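PDB 7ORX: probable benzoylformate decarboxylase from Rhodococcus jostii, which belongs to the thiamine diphosphate-dependent enzymes, is built of three alpha/beta domains, and binds thiamine diphosphate and a sodium ion. Local coordinates for residues L196-P206 with L328-R337. Sequence-based numbering, arbitrary orientation.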
loop_
_atom_site.group_PDB
_atom_site.type_symbol
_atom_site.label_atom_id
_atom_site.label_comp_id
_atom_site.label_asym_id
_atom_site.label_seq_id
_atom_site.Cartn_x
_atom_site.Cartn_y
_atom_site.Cartn_z
ATOM N N LEU C 196 2.992 37.720 -15.071
ATOM C CA LEU C 196 2.223 37.977 -13.827
ATOM C C LEU C 196 1.956 39.481 -13.715
ATOM O O LEU C 196 0.781 39.825 -13.511
ATOM C CB LEU C 196 2.961 37.474 -12.579
ATOM C CG LEU C 196 2.539 36.116 -12.018
ATOM C CD1 LEU C 196 1.047 35.890 -12.140
ATOM C CD2 LEU C 196 3.241 34.967 -12.697
ATOM N N ILE C 197 2.972 40.346 -13.856
ATOM C CA ILE C 197 2.788 41.801 -13.575
ATOM C C ILE C 197 1.949 42.417 -14.705
ATOM O O ILE C 197 1.083 43.225 -14.394
ATOM C CB ILE C 197 4.070 42.596 -13.259
ATOM C CG1 ILE C 197 4.580 43.370 -14.468
ATOM C CG2 ILE C 197 5.146 41.743 -12.605
ATOM C CD1 ILE C 197 5.076 44.766 -14.154
ATOM N N GLU C 198 2.125 42.020 -15.954
ATOM C CA GLU C 198 1.247 42.496 -17.058
ATOM C C GLU C 198 -0.195 42.131 -16.686
ATOM O O GLU C 198 -0.998 43.046 -16.563
ATOM C CB GLU C 198 1.639 41.928 -18.422
ATOM C CG GLU C 198 0.891 42.594 -19.573
ATOM C CD GLU C 198 1.723 42.809 -20.862
ATOM O OE1 GLU C 198 2.666 41.990 -21.173
ATOM O OE2 GLU C 198 1.448 43.808 -21.593
ATOM N N THR C 199 -0.494 40.867 -16.402
ATOM C CA THR C 199 -1.869 40.395 -16.096
ATOM C C THR C 199 -2.466 41.185 -14.921
ATOM O O THR C 199 -3.701 41.430 -14.939
ATOM C CB THR C 199 -1.924 38.917 -15.700
ATOM O OG1 THR C 199 -1.042 38.189 -16.546
ATOM C CG2 THR C 199 -3.305 38.317 -15.825
ATOM N N LEU C 200 -1.638 41.546 -13.932
ATOM C CA LEU C 200 -2.082 42.252 -12.706
ATOM C C LEU C 200 -2.381 43.713 -13.035
ATOM O O LEU C 200 -3.499 44.152 -12.688
ATOM C CB LEU C 200 -1.022 42.115 -11.607
ATOM C CG LEU C 200 -1.060 40.798 -10.831
ATOM C CD1 LEU C 200 0.083 40.714 -9.845
ATOM C CD2 LEU C 200 -2.371 40.649 -10.085
ATOM N N GLU C 201 -1.458 44.431 -13.684
ATOM C CA GLU C 201 -1.653 45.851 -14.065
ATOM C C GLU C 201 -2.747 45.974 -15.140
ATOM O O GLU C 201 -3.349 47.065 -15.234
ATOM C CB GLU C 201 -0.327 46.447 -14.517
ATOM C CG GLU C 201 0.719 46.479 -13.420
ATOM C CD GLU C 201 2.115 46.870 -13.901
ATOM O OE1 GLU C 201 2.335 46.975 -15.158
ATOM O OE2 GLU C 201 3.012 47.022 -13.018
ATOM N N SER C 202 -2.970 44.904 -15.927
ATOM C CA SER C 202 -4.070 44.744 -16.926
ATOM C C SER C 202 -5.439 44.897 -16.259
ATOM O O SER C 202 -6.308 45.575 -16.817
ATOM C CB SER C 202 -4.042 43.393 -17.586
ATOM O OG SER C 202 -3.513 43.496 -18.872
ATOM N N ALA C 203 -5.655 44.164 -15.175
ATOM C CA ALA C 203 -6.998 43.850 -14.657
ATOM C C ALA C 203 -7.687 45.159 -14.263
ATOM O O ALA C 203 -7.022 46.023 -13.668
ATOM C CB ALA C 203 -6.877 42.878 -13.522
ATOM N N THR C 204 -8.944 45.321 -14.672
ATOM C CA THR C 204 -9.758 46.529 -14.412
ATOM C C THR C 204 -10.254 46.484 -12.950
ATOM O O THR C 204 -10.401 47.587 -12.348
ATOM C CB THR C 204 -10.926 46.627 -15.405
ATOM O OG1 THR C 204 -11.795 45.524 -15.102
ATOM C CG2 THR C 204 -10.504 46.638 -16.861
ATOM N N ASN C 205 -10.464 45.274 -12.394
ATOM C CA ASN C 205 -11.014 45.071 -11.031
ATOM C C ASN C 205 -10.551 43.731 -10.446
ATOM O O ASN C 205 -11.359 42.810 -10.311
ATOM C CB ASN C 205 -12.534 45.233 -11.078
ATOM C CG ASN C 205 -13.216 44.865 -9.775
ATOM O OD1 ASN C 205 -12.650 45.060 -8.702
ATOM N ND2 ASN C 205 -14.404 44.276 -9.860
ATOM N N PRO C 206 -9.265 43.593 -10.020
ATOM C CA PRO C 206 -8.718 42.328 -9.534
ATOM C C PRO C 206 -8.991 42.096 -8.049
ATOM O O PRO C 206 -9.260 43.055 -7.359
ATOM C CB PRO C 206 -7.214 42.544 -9.692
ATOM C CG PRO C 206 -7.030 43.983 -9.358
ATOM C CD PRO C 206 -8.255 44.649 -9.941
ATOM N N LEU C 328 6.423 40.673 -6.649
ATOM C CA LEU C 328 5.272 41.337 -7.293
ATOM C C LEU C 328 4.982 42.635 -6.536
ATOM O O LEU C 328 4.692 43.651 -7.179
ATOM C CB LEU C 328 4.049 40.439 -7.215
ATOM C CG LEU C 328 4.039 39.166 -8.028
ATOM C CD1 LEU C 328 2.760 38.394 -7.703
ATOM C CD2 LEU C 328 4.125 39.487 -9.503
ATOM N N ALA C 329 5.017 42.583 -5.209
ATOM C CA ALA C 329 4.714 43.715 -4.314
ATOM C C ALA C 329 5.677 44.863 -4.607
ATOM O O ALA C 329 5.248 46.021 -4.563
ATOM C CB ALA C 329 4.811 43.275 -2.872
ATOM N N ASN C 330 6.936 44.566 -4.889
ATOM C CA ASN C 330 7.966 45.629 -5.040
ATOM C C ASN C 330 8.005 46.144 -6.483
ATOM O O ASN C 330 8.660 47.169 -6.667
ATOM C CB ASN C 330 9.330 45.180 -4.506
ATOM C CG ASN C 330 9.332 45.107 -2.987
ATOM O OD1 ASN C 330 8.878 46.015 -2.273
ATOM N ND2 ASN C 330 9.811 43.994 -2.469
ATOM N N MET C 331 7.295 45.527 -7.442
ATOM C CA MET C 331 7.483 45.833 -8.882
ATOM C C MET C 331 6.193 46.184 -9.638
ATOM O O MET C 331 6.324 46.869 -10.692
ATOM C CB MET C 331 8.193 44.678 -9.579
ATOM C CG MET C 331 9.687 44.887 -9.666
ATOM S SD MET C 331 10.388 43.661 -10.862
ATOM C CE MET C 331 12.095 44.209 -11.013
ATOM N N VAL C 332 5.007 45.793 -9.170
ATOM C CA VAL C 332 3.729 46.295 -9.776
ATOM C C VAL C 332 3.612 47.810 -9.558
ATOM O O VAL C 332 4.046 48.301 -8.497
ATOM C CB VAL C 332 2.472 45.566 -9.280
ATOM C CG1 VAL C 332 2.542 44.074 -9.559
ATOM C CG2 VAL C 332 2.226 45.831 -7.826
ATOM N N LYS C 333 3.090 48.506 -10.572
ATOM C CA LYS C 333 2.881 49.980 -10.604
ATOM C C LYS C 333 1.614 50.279 -9.802
ATOM O O LYS C 333 0.626 49.552 -9.917
ATOM C CB LYS C 333 2.737 50.500 -12.050
ATOM C CG LYS C 333 4.015 50.580 -12.892
ATOM C CD LYS C 333 5.211 51.266 -12.189
ATOM C CE LYS C 333 4.904 52.440 -11.246
ATOM N NZ LYS C 333 4.954 53.777 -11.889
ATOM N N PRO C 334 1.606 51.319 -8.940
ATOM C CA PRO C 334 0.353 51.801 -8.354
ATOM C C PRO C 334 -0.710 51.984 -9.456
ATOM O O PRO C 334 -0.353 52.503 -10.497
ATOM C CB PRO C 334 0.750 53.116 -7.663
ATOM C CG PRO C 334 2.213 52.917 -7.325
ATOM C CD PRO C 334 2.770 52.079 -8.462
ATOM N N SER C 335 -1.939 51.498 -9.243
ATOM C CA SER C 335 -3.030 51.498 -10.248
ATOM C C SER C 335 -3.880 52.796 -10.172
ATOM O O SER C 335 -3.866 53.568 -9.110
ATOM C CB SER C 335 -3.930 50.310 -10.065
ATOM O OG SER C 335 -3.228 49.085 -10.046
ATOM N N ASP C 336 -4.626 53.013 -11.265
ATOM C CA ASP C 336 -5.643 54.076 -11.432
ATOM C C ASP C 336 -6.976 53.564 -10.841
ATOM O O ASP C 336 -7.973 53.298 -11.578
ATOM C CB ASP C 336 -5.697 54.549 -12.889
ATOM C CG ASP C 336 -6.207 55.965 -13.038
ATOM O OD1 ASP C 336 -6.331 56.687 -12.012
ATOM O OD2 ASP C 336 -6.497 56.339 -14.181
ATOM N N ARG C 337 -6.956 53.443 -9.518
ATOM C CA ARG C 337 -8.086 53.260 -8.585
ATOM C C ARG C 337 -7.848 54.100 -7.328
ATOM O O ARG C 337 -6.685 54.241 -6.972
ATOM C CB ARG C 337 -8.122 51.783 -8.205
ATOM C CG ARG C 337 -9.249 51.006 -8.859
ATOM C CD ARG C 337 -8.853 50.063 -9.962
ATOM N NE ARG C 337 -7.830 49.139 -9.510
ATOM C CZ ARG C 337 -7.211 48.290 -10.295
ATOM N NH1 ARG C 337 -7.554 48.225 -11.571
ATOM N NH2 ARG C 337 -6.301 47.482 -9.778
#
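The guanidinium of R337 reaches from the loop that follows helix 321-331 to the backbone that leaves a helix, and NH1 donates to A203 O (3.1 Å) at the first residue beyond the helical turns of 190-202. The contact lies in the central domain, a six-stranded parallel Rossmann-like sheet of order 3-2-1-4-5-6, where helix 190-202 leads into strand 206-210 and the chain that follows helix 321-331 runs past it. A203 O meets NH1 from the rim of the guanidinium, almost in its plane, and the N-H...O angle is 154°; T204 O is also close, 3.0 Å from NH1. P206 comes over one face of the group, its CD 3.4 Å from R337 NH2. Bends at chi2 and chi3 bring the guanidinium up to this linker, while NH2 donates to L230 O, so that the guanidinium joins the linker to helix 220-230.

A second polar bond comes from the helix itself. The E201 side chain, extended beyond CG, carries OE2 to the backbone N of K333 at 2.9 Å. The amide meets the oxygen on its anti side, 33° out of the carboxylate plane, and the aliphatic start of the K333 side chain lies against the same oxygen.

The rest of the contact, from the helices and V332 just past the second one, is apolar. L328 enters with both methyls: CD2 rests on L196 CB and I197 CG2, and CD1 approaches L200 CD1, the L200 and L328 side chains crossing at about a right angle. L200 also packs on L272 and L274 of the sheet, and V332 on L226 of helix 220-230. With chi1 at -58°, V332 places CG1 anti to its carbonyl carbon, 4.2 Å from L200 CD1.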